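Local coordinates for proteasome assembly chaperone 2 (PAC2) homologue Rv2125 (PDB 5UN0), which is of unknown function but is a homologue of the eukaryotic proteasome assembly chaperone PAC2, which may point to a related chaperone-like role, at residues M66-C71 against D79-C84; V21-A26 against V203-A208; A119-T124 against A176-V181; R125-S130 against P187-A192. One frame throughout, in Å; residues are numbered along the deposited sequence.

How the contacts relate
From the N terminus, helix 16-27 opens contact 2, which does not close until residues 203-208, so the other three contacts all fall within its span. Contact 1 closes first: a short hairpin pairing strands 66-71 and 80-85, whose Leu-82 packs against the helix of contact 2. Contact 3 then opens at 119-124 and contact 4 at 125-130. They cross, because contact 3 closes at 176-181 before contact 4 closes at 187-192. These two touch each other: contact 3 joins the ends of neighbouring strands 110-119 and 170-178, and contact 4 joins the start of helix 188-201 to the run into edge strand 129-132. Contacts 1 and 3 lie on opposite sides of the chain's centre.

Contact 1 (M66-C71 against D79-C84)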
# COMPACT_ATOMS: atom_id res chain seq x y z
N MET A 66 -13.16 -2.88 13.31
CA MET A 66 -12.77 -3.03 14.71
C MET A 66 -13.96 -3.52 15.53
O MET A 66 -14.93 -2.80 15.68
CB MET A 66 -12.29 -1.69 15.25
CG MET A 66 -11.38 -1.81 16.47
SD MET A 66 -9.83 -2.63 16.04
CE MET A 66 -9.47 -3.44 17.60
N ARG A 67 -13.88 -4.75 16.04
CA ARG A 67 -14.94 -5.34 16.87
C ARG A 67 -14.69 -5.12 18.37
O ARG A 67 -13.62 -5.44 18.90
CB ARG A 67 -15.13 -6.82 16.56
CG ARG A 67 -15.81 -7.02 15.22
CD ARG A 67 -15.59 -8.40 14.56
NE ARG A 67 -15.71 -8.30 13.09
CZ ARG A 67 -14.76 -7.80 12.29
NH1 ARG A 67 -13.61 -7.36 12.80
NH2 ARG A 67 -14.95 -7.73 10.98
N ILE A 68 -15.68 -4.53 19.03
CA ILE A 68 -15.61 -4.27 20.45
C ILE A 68 -16.73 -5.06 21.11
O ILE A 68 -17.90 -4.91 20.76
CB ILE A 68 -15.75 -2.77 20.76
CG1 ILE A 68 -14.63 -1.99 20.06
CG2 ILE A 68 -15.75 -2.53 22.27
CD1 ILE A 68 -14.64 -0.49 20.30
N SER A 69 -16.36 -5.92 22.06
CA SER A 69 -17.34 -6.74 22.78
C SER A 69 -17.14 -6.65 24.31
O SER A 69 -16.08 -6.21 24.78
CB SER A 69 -17.26 -8.18 22.28
OG SER A 69 -15.96 -8.70 22.46
N HIS A 70 -18.15 -7.06 25.08
CA HIS A 70 -18.12 -6.92 26.55
C HIS A 70 -18.16 -8.25 27.29
O HIS A 70 -18.76 -9.22 26.82
CB HIS A 70 -19.25 -6.02 27.07
CG HIS A 70 -19.47 -6.14 28.55
ND1 HIS A 70 -20.24 -7.14 29.10
CD2 HIS A 70 -18.97 -5.43 29.59
CE1 HIS A 70 -20.23 -7.03 30.42
NE2 HIS A 70 -19.47 -6.00 30.74
N CYS A 71 -17.56 -8.25 28.47
CA CYS A 71 -17.23 -9.46 29.18
C CYS A 71 -17.32 -9.29 30.68
O CYS A 71 -17.12 -8.20 31.20
CB CYS A 71 -15.79 -9.80 28.87
SG CYS A 71 -15.54 -11.49 28.44
N ASP A 79 -15.67 -5.71 34.64
CA ASP A 79 -16.06 -5.85 33.26
C ASP A 79 -14.77 -5.81 32.47
O ASP A 79 -13.85 -5.07 32.80
CB ASP A 79 -16.97 -4.72 32.83
CG ASP A 79 -18.00 -4.41 33.86
OD1 ASP A 79 -19.07 -5.03 33.81
OD2 ASP A 79 -17.73 -3.56 34.72
N VAL A 80 -14.71 -6.63 31.44
CA VAL A 80 -13.57 -6.66 30.57
C VAL A 80 -14.10 -6.31 29.20
O VAL A 80 -15.02 -6.95 28.72
CB VAL A 80 -12.92 -8.07 30.54
CG1 VAL A 80 -11.78 -8.12 29.55
CG2 VAL A 80 -12.44 -8.45 31.92
N VAL A 81 -13.55 -5.26 28.58
CA VAL A 81 -13.95 -4.85 27.24
C VAL A 81 -12.86 -5.24 26.26
O VAL A 81 -11.71 -4.82 26.39
CB VAL A 81 -14.20 -3.33 27.14
CG1 VAL A 81 -14.51 -2.96 25.70
CG2 VAL A 81 -15.36 -2.92 28.02
N LEU A 82 -13.25 -6.04 25.29
CA LEU A 82 -12.30 -6.64 24.35
C LEU A 82 -12.38 -5.90 23.04
O LEU A 82 -13.47 -5.52 22.61
CB LEU A 82 -12.60 -8.13 24.12
CG LEU A 82 -12.54 -9.03 25.35
CD1 LEU A 82 -12.70 -10.49 24.97
CD2 LEU A 82 -11.24 -8.84 26.08
N MET A 83 -11.22 -5.71 22.42
CA MET A 83 -11.12 -5.08 21.11
C MET A 83 -10.24 -5.90 20.20
O MET A 83 -9.15 -6.32 20.57
CB MET A 83 -10.53 -3.69 21.23
CG MET A 83 -11.40 -2.72 21.98
SD MET A 83 -10.56 -1.14 22.07
CE MET A 83 -11.68 -0.24 23.15
N CYS A 84 -10.72 -6.15 18.99
CA CYS A 84 -9.97 -6.96 18.08
C CYS A 84 -10.30 -6.63 16.66
O CYS A 84 -11.46 -6.49 16.29
CB CYS A 84 -10.23 -8.43 18.33
SG CYS A 84 -8.84 -9.41 17.74
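The His-70 ring meets the Asp-79 carboxylate at its edge: NE2 donates to OD1 at 3.2 Å, nearly straight at 174°, with OD1 close to the ring plane. OD1 is approached on its anti side, by a donor tilted out of the carboxylate plane, and the ring and carboxylate planes are turned 41° apart. Asp-79 also makes a salt bridge with Arg-72. The other flat group, the Arg-67 guanidinium, has Cys-84 O near its edge, while its NH2 bonds Gln-62.

Both groups belong to an antiparallel hairpin. Arg-67 and Cys-84 form a hydrogen-bonded pair, with N to O 3.0 Å each way, and so do Ser-69 and Leu-82, where Leu-82 N reaches Ser-69 O at 2.9 Å. On the face carrying Ile-68, Ile-68 CG2 touches Val-81 CG1 at 3.7 Å. Ile-68 CG1 runs beside Met-83 CG at 3.8 Å, both chains pointing the same way. Met-66, bent at chi2 (65°), brings CE to 3.8 Å from Met-83 CB.

Apolar contacts thus line the face of Ile-68, Val-81 and Met-83, and charge gathers where the hairpin turns. The carboxylate would probably favour a protonated His-70, an effect that Arg-72 on the same oxygen may weaken.

Contact 2 (V21-A26 against V203-A208); sequences VAHLAA and VEVPLA
Helix 16-27 meets the loop joining helix 188-201 to helix 210-222 through just two side chains of 21-26, His-23 and Leu-24, which face Val-205 to Ala-208. It is a helix-to-loop contact of small extent, 168 Å² buried over both sides, and His-23 supplies its polar part.

His-23 carries CG anti to its own backbone nitrogen (chi1 -177°), which extends the imidazole from the helix toward the loop. NE2 then donates to Pro-206 O over 2.9 Å, with an N-H...O angle of 168°. The oxygen lies in the ring plane, and the nitrogen in turn lies in the carbonyl plane, so the bond is well aligned at both ends. Further round the ring, CE1 passes Leu-207 O at 3.7 Å, approached obliquely, and CE1 has Ala-208 CB 4.4 Å away at the ring edge. Of these two loop carbonyls, Pro-206 C=O is aimed at the imidazole, whereas that of Leu-207 merely passes beside CE1.

The apolar part is made by Leu-24 CD2 and Val-205 CG2, 3.5 Å apart, with the two side chains crossing at about a right angle. Val-205 points its CB at the helix, and its N is hydrogen-bonded to Glu-198, which ties this part of the loop back to the helix before it.

Leu-194 of helix 188-201 touches both His-23 and Leu-24, so the loop contact continues a helix-helix one. Toward the sheet, Leu-24 rests on Val-4 of strand 2-7 and Leu-82 of strand 80-85, placing helix 16-27 between the sheet and the loop 203-208.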
# COMPACT_ATOMS: atom_id res chain seq x y z
N VAL A 21 -6.93 -12.70 22.58
CA VAL A 21 -8.21 -12.03 22.79
C VAL A 21 -9.37 -12.94 22.41
O VAL A 21 -10.43 -12.92 23.05
CB VAL A 21 -8.34 -10.70 22.03
CG1 VAL A 21 -9.68 -10.04 22.32
CG2 VAL A 21 -7.23 -9.75 22.44
N ALA A 22 -9.16 -13.75 21.38
CA ALA A 22 -10.17 -14.70 20.94
C ALA A 22 -10.50 -15.64 22.07
O ALA A 22 -11.67 -15.94 22.33
CB ALA A 22 -9.67 -15.49 19.75
N HIS A 23 -9.45 -16.09 22.75
CA HIS A 23 -9.55 -17.06 23.83
C HIS A 23 -10.26 -16.51 25.05
O HIS A 23 -10.95 -17.24 25.77
CB HIS A 23 -8.16 -17.53 24.25
CG HIS A 23 -8.20 -18.57 25.31
ND1 HIS A 23 -8.53 -19.88 25.04
CD2 HIS A 23 -8.03 -18.49 26.65
CE1 HIS A 23 -8.52 -20.57 26.17
NE2 HIS A 23 -8.22 -19.75 27.16
N LEU A 24 -10.06 -15.23 25.31
CA LEU A 24 -10.78 -14.56 26.38
C LEU A 24 -12.26 -14.52 26.05
O LEU A 24 -13.09 -14.81 26.90
CB LEU A 24 -10.24 -13.14 26.60
CG LEU A 24 -8.83 -13.04 27.17
CD1 LEU A 24 -8.48 -11.57 27.37
CD2 LEU A 24 -8.66 -13.81 28.48
N ALA A 25 -12.56 -14.16 24.80
CA ALA A 25 -13.95 -13.96 24.37
C ALA A 25 -14.73 -15.26 24.32
O ALA A 25 -15.95 -15.29 24.51
CB ALA A 25 -13.98 -13.29 23.01
N ALA A 26 -14.01 -16.35 24.06
CA ALA A 26 -14.60 -17.68 24.04
C ALA A 26 -14.87 -18.09 25.46
O ALA A 26 -15.98 -18.45 25.80
CB ALA A 26 -13.65 -18.66 23.37
N VAL A 203 -7.21 -11.02 37.36
CA VAL A 203 -8.27 -12.01 37.35
C VAL A 203 -7.70 -13.23 36.67
O VAL A 203 -7.09 -13.09 35.62
CB VAL A 203 -9.53 -11.56 36.59
CG1 VAL A 203 -10.68 -12.55 36.84
CG2 VAL A 203 -9.95 -10.16 36.99
N GLU A 204 -7.89 -14.41 37.25
CA GLU A 204 -7.32 -15.62 36.67
C GLU A 204 -8.05 -15.93 35.36
O GLU A 204 -9.27 -15.81 35.29
CB GLU A 204 -7.37 -16.82 37.63
CG GLU A 204 -6.42 -17.95 37.18
CD GLU A 204 -6.45 -19.23 38.01
OE1 GLU A 204 -6.98 -20.22 37.50
OE2 GLU A 204 -5.90 -19.27 39.14
N VAL A 205 -7.27 -16.30 34.34
CA VAL A 205 -7.82 -16.70 33.04
C VAL A 205 -7.56 -18.19 32.83
O VAL A 205 -6.41 -18.66 32.92
CB VAL A 205 -7.33 -15.85 31.83
CG1 VAL A 205 -5.84 -15.65 31.83
CG2 VAL A 205 -7.77 -16.48 30.51
N PRO A 206 -8.64 -18.93 32.54
CA PRO A 206 -8.56 -20.36 32.37
C PRO A 206 -7.85 -20.66 31.07
O PRO A 206 -8.30 -20.23 30.01
CB PRO A 206 -10.04 -20.79 32.29
CG PRO A 206 -10.86 -19.54 32.30
CD PRO A 206 -9.94 -18.40 32.11
N LEU A 207 -6.73 -21.37 31.14
CA LEU A 207 -5.98 -21.67 29.93
C LEU A 207 -6.56 -22.86 29.19
O LEU A 207 -6.33 -23.01 27.99
CB LEU A 207 -4.51 -21.93 30.23
CG LEU A 207 -3.76 -20.74 30.82
CD1 LEU A 207 -2.51 -21.21 31.53
CD2 LEU A 207 -3.41 -19.74 29.74
N ALA A 208 -7.32 -23.69 29.91
CA ALA A 208 -7.98 -24.86 29.30
C ALA A 208 -6.99 -25.84 28.64
O ALA A 208 -6.16 -26.44 29.33
CB ALA A 208 -9.06 -24.41 28.32

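Contact 3 (A119-T124 against A176-V181)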
# COMPACT_ATOMS: atom_id res chain seq x y z
N ALA A 119 11.26 -12.51 16.19
CA ALA A 119 12.62 -12.25 16.67
C ALA A 119 13.51 -13.47 16.50
O ALA A 119 13.05 -14.56 16.15
CB ALA A 119 12.60 -11.80 18.12
N ASP A 120 14.80 -13.24 16.75
CA ASP A 120 15.78 -14.31 16.84
C ASP A 120 15.66 -14.90 18.24
O ASP A 120 16.17 -14.33 19.21
CB ASP A 120 17.21 -13.78 16.62
CG ASP A 120 17.39 -13.07 15.28
OD1 ASP A 120 16.88 -13.55 14.24
OD2 ASP A 120 18.08 -12.02 15.28
N THR A 121 14.96 -16.03 18.35
CA THR A 121 14.72 -16.67 19.65
C THR A 121 14.39 -18.17 19.46
O THR A 121 13.71 -18.54 18.51
CB THR A 121 13.57 -15.95 20.41
OG1 THR A 121 13.39 -16.54 21.71
CG2 THR A 121 12.26 -16.01 19.63
N PRO A 122 14.89 -19.03 20.36
CA PRO A 122 14.61 -20.47 20.21
C PRO A 122 13.15 -20.81 20.48
O PRO A 122 12.48 -20.13 21.26
CB PRO A 122 15.52 -21.15 21.25
CG PRO A 122 16.08 -20.06 22.10
CD PRO A 122 15.68 -18.72 21.57
N HIS A 123 12.66 -21.86 19.82
CA HIS A 123 11.33 -22.39 20.10
C HIS A 123 11.36 -23.39 21.24
O HIS A 123 10.32 -23.85 21.70
CB HIS A 123 10.74 -23.05 18.86
CG HIS A 123 11.42 -24.33 18.46
ND1 HIS A 123 12.55 -24.36 17.67
CD2 HIS A 123 11.12 -25.62 18.73
CE1 HIS A 123 12.91 -25.61 17.48
NE2 HIS A 123 12.06 -26.40 18.11
N THR A 124 12.57 -23.73 21.69
CA THR A 124 12.77 -24.74 22.73
C THR A 124 12.98 -24.11 24.11
O THR A 124 13.27 -24.82 25.09
CB THR A 124 13.97 -25.64 22.40
OG1 THR A 124 15.17 -24.85 22.34
CG2 THR A 124 13.76 -26.33 21.07
N ALA A 176 7.73 -12.50 21.81
CA ALA A 176 8.74 -12.80 20.77
C ALA A 176 8.58 -14.20 20.17
O ALA A 176 8.85 -15.22 20.83
CB ALA A 176 10.15 -12.61 21.30
N VAL A 177 8.17 -14.24 18.90
CA VAL A 177 7.96 -15.49 18.16
C VAL A 177 9.18 -15.79 17.28
O VAL A 177 9.70 -14.90 16.61
CB VAL A 177 6.71 -15.40 17.26
CG1 VAL A 177 6.42 -16.73 16.58
CG2 VAL A 177 5.50 -14.94 18.08
N PRO A 178 9.64 -17.05 17.28
CA PRO A 178 10.73 -17.46 16.40
C PRO A 178 10.38 -17.27 14.93
O PRO A 178 9.38 -17.81 14.46
CB PRO A 178 10.90 -18.95 16.72
CG PRO A 178 10.39 -19.10 18.11
CD PRO A 178 9.28 -18.11 18.25
N HIS A 179 11.20 -16.51 14.21
CA HIS A 179 10.92 -16.16 12.81
C HIS A 179 10.77 -17.36 11.86
O HIS A 179 10.05 -17.29 10.86
CB HIS A 179 12.00 -15.23 12.26
CG HIS A 179 13.39 -15.77 12.42
ND1 HIS A 179 13.90 -16.77 11.62
CD2 HIS A 179 14.36 -15.48 13.32
CE1 HIS A 179 15.13 -17.06 12.00
NE2 HIS A 179 15.43 -16.29 13.03
N TYR A 180 11.46 -18.45 12.18
CA TYR A 180 11.44 -19.66 11.34
C TYR A 180 10.13 -20.45 11.39
O TYR A 180 9.78 -21.13 10.42
CB TYR A 180 12.63 -20.59 11.66
CG TYR A 180 12.85 -20.94 13.13
CD1 TYR A 180 12.28 -22.08 13.69
CD2 TYR A 180 13.69 -20.18 13.92
CE1 TYR A 180 12.51 -22.42 15.02
CE2 TYR A 180 13.94 -20.51 15.24
CZ TYR A 180 13.35 -21.63 15.79
OH TYR A 180 13.59 -21.95 17.10
N VAL A 181 9.43 -20.39 12.52
CA VAL A 181 8.06 -20.88 12.62
C VAL A 181 7.10 -19.70 12.72
O VAL A 181 6.72 -19.28 13.82
CB VAL A 181 7.87 -21.83 13.82
CG1 VAL A 181 6.41 -22.22 13.99
CG2 VAL A 181 8.71 -23.08 13.62
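Ala-119 and residues Val-177 to His-179 supply the backbone hydrogen bonds. Ala-119 N donates to Val-177 O at 2.9 Å, and His-179 N returns a weak bond to Ala-119 O at 3.3 Å. With Ala-119 giving to Val-177 and receiving from His-179, Ala-119 and Pro-178 form a parallel bridge.

The side-chain hydrogen bonds centre on the Tyr-180 hydroxyl. Tyr-180 OH accepts from the backbone N of His-123 at 2.9 Å, a bent bond of 135°, and pairs with His-123 ND1 at 2.7 Å, where either group could be the donor. OH thus grips both the main chain and the ring of one residue. It lies in the plane of the imidazole, and the two rings stand rim to rim with planes 79° apart. His-123 CG sits between its backbone N and carbonyl carbon (chi1 70°), which folds ND1 back toward the OH that its own N-H reaches. At the far side of that imidazole, NE2 has a weak bond to Thr-222.

These bonds fall where the parallel neighbours 110-119 and 170-178 leave the main sheet, and a type I turn from Pro-178 to Val-181 carries Tyr-180 across to the outgoing loop.

Van der Waals contacts fill in between. Ala-119 CB meets Ala-176 CB at 4.1 Å, Thr-121 CG2 lies 3.9 Å from Pro-178 CD, and Pro-178 CG abuts His-123 CB at 4.0 Å.

A further polar group involves helix 231-235: Asp-120 OD1 and His-179 NE2 are each hydrogen-bonded to Tyr-234 OH.

Contact 4 (R125-S130 against P187-A192); sequences RPVPVS and PKATIA
Val-127, in the loop leading into edge strand 129-132 of the main sheet, faces the first turn of helix 188-201. Its three side-chain carbons each find a different partner. CG2 touches Lys-188 CG at 3.6 Å, CG1 meets Ala-189 CB at 4.0 Å, and CB lies 4.0 Å from Ala-192 CB. Residues one and four positions apart on the helix thus form one helix surface against the valine. Val-129 extends the patch, with CG2 4.3 Å from Ala-192 CB.

Lys-188 provides the polar link. Its chain is extended throughout, with CG opposite the backbone nitrogen (chi1 -168°), so that it runs antiparallel to the Val-127 side chain and lends its methylenes to the apolar contact before its amine reaches the loop.

In the next shell, Trp-217 of helix 210-222 packs on Lys-188, and Ala-175 of strand 170-178 touches both Val-127 and Ala-189. The beginning of the helix is held by Asn-186, whose OD1 accepts from Ala-189 N and whose O bonds Thr-190 OG1. Pro-128 is paired through its backbone with Ala-176, which fixes the loop beside the neighbouring strand.

The amine has a weak second bond to His-123 O, while its bond to the other carbonyl comes from above the plane: Lys-188 NZ sits 3.0 Å from Arg-125 O, at a C=O...N angle of 108°.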
# COMPACT_ATOMS: atom_id res chain seq x y z
N ARG A 125 12.84 -22.79 24.18
CA ARG A 125 12.97 -22.05 25.45
C ARG A 125 11.89 -20.98 25.55
O ARG A 125 11.31 -20.58 24.55
CB ARG A 125 14.37 -21.44 25.56
CG ARG A 125 15.38 -22.37 26.23
CD ARG A 125 16.81 -21.98 25.86
NE ARG A 125 17.86 -22.88 26.37
CZ ARG A 125 18.89 -22.50 27.16
NH1 ARG A 125 19.06 -21.24 27.56
NH2 ARG A 125 19.78 -23.41 27.54
N PRO A 126 11.63 -20.49 26.78
CA PRO A 126 10.48 -19.60 27.03
C PRO A 126 10.29 -18.43 26.06
O PRO A 126 11.21 -18.09 25.31
CB PRO A 126 10.76 -19.05 28.43
CG PRO A 126 11.54 -20.13 29.09
CD PRO A 126 12.41 -20.71 28.01
N VAL A 127 9.11 -17.82 26.12
CA VAL A 127 8.74 -16.70 25.26
C VAL A 127 9.28 -15.40 25.86
O VAL A 127 8.91 -15.03 26.97
CB VAL A 127 7.20 -16.56 25.10
CG1 VAL A 127 6.87 -15.64 23.93
CG2 VAL A 127 6.54 -17.92 24.88
N PRO A 128 10.17 -14.72 25.15
CA PRO A 128 10.55 -13.40 25.61
C PRO A 128 9.40 -12.40 25.46
O PRO A 128 8.77 -12.34 24.40
CB PRO A 128 11.72 -13.00 24.70
CG PRO A 128 12.14 -14.25 24.01
CD PRO A 128 10.94 -15.14 23.97
N VAL A 129 9.15 -11.63 26.50
CA VAL A 129 8.09 -10.63 26.47
C VAL A 129 8.71 -9.26 26.66
O VAL A 129 9.53 -9.07 27.55
CB VAL A 129 7.03 -10.86 27.56
CG1 VAL A 129 6.03 -9.71 27.62
CG2 VAL A 129 6.34 -12.20 27.32
N SER A 130 8.29 -8.32 25.81
CA SER A 130 8.75 -6.94 25.92
C SER A 130 7.59 -5.95 25.84
O SER A 130 6.46 -6.31 25.54
CB SER A 130 9.79 -6.65 24.84
OG SER A 130 9.34 -7.10 23.57
N PRO A 187 0.32 -21.19 20.13
CA PRO A 187 -0.33 -21.14 21.44
C PRO A 187 0.61 -20.73 22.57
O PRO A 187 0.16 -20.21 23.60
CB PRO A 187 -0.74 -22.59 21.66
CG PRO A 187 0.36 -23.36 21.01
CD PRO A 187 0.82 -22.55 19.83
N LYS A 188 1.90 -20.98 22.38
CA LYS A 188 2.90 -20.74 23.41
C LYS A 188 2.91 -19.28 23.84
O LYS A 188 2.86 -18.97 25.02
CB LYS A 188 4.30 -21.15 22.94
CG LYS A 188 5.32 -21.19 24.06
CD LYS A 188 6.63 -21.74 23.51
CE LYS A 188 7.77 -21.60 24.50
NZ LYS A 188 8.94 -22.41 24.05
N ALA A 189 2.97 -18.39 22.85
CA ALA A 189 3.05 -16.96 23.12
C ALA A 189 1.69 -16.45 23.59
O ALA A 189 1.61 -15.54 24.42
CB ALA A 189 3.52 -16.20 21.89
N THR A 190 0.63 -17.03 23.04
CA THR A 190 -0.72 -16.69 23.47
C THR A 190 -0.83 -16.91 24.98
O THR A 190 -1.36 -16.07 25.72
CB THR A 190 -1.77 -17.52 22.72
OG1 THR A 190 -1.55 -17.39 21.32
CG2 THR A 190 -3.15 -17.04 23.04
N ILE A 191 -0.31 -18.03 25.44
CA ILE A 191 -0.27 -18.30 26.87
C ILE A 191 0.42 -17.15 27.56
O ILE A 191 -0.15 -16.50 28.45
CB ILE A 191 0.46 -19.61 27.19
CG1 ILE A 191 -0.43 -20.80 26.80
CG2 ILE A 191 0.83 -19.66 28.66
CD1 ILE A 191 0.09 -22.17 27.19
N ALA A 192 1.66 -16.89 27.13
CA ALA A 192 2.49 -15.85 27.72
C ALA A 192 1.76 -14.52 27.80
O ALA A 192 1.76 -13.89 28.84
CB ALA A 192 3.78 -15.69 26.94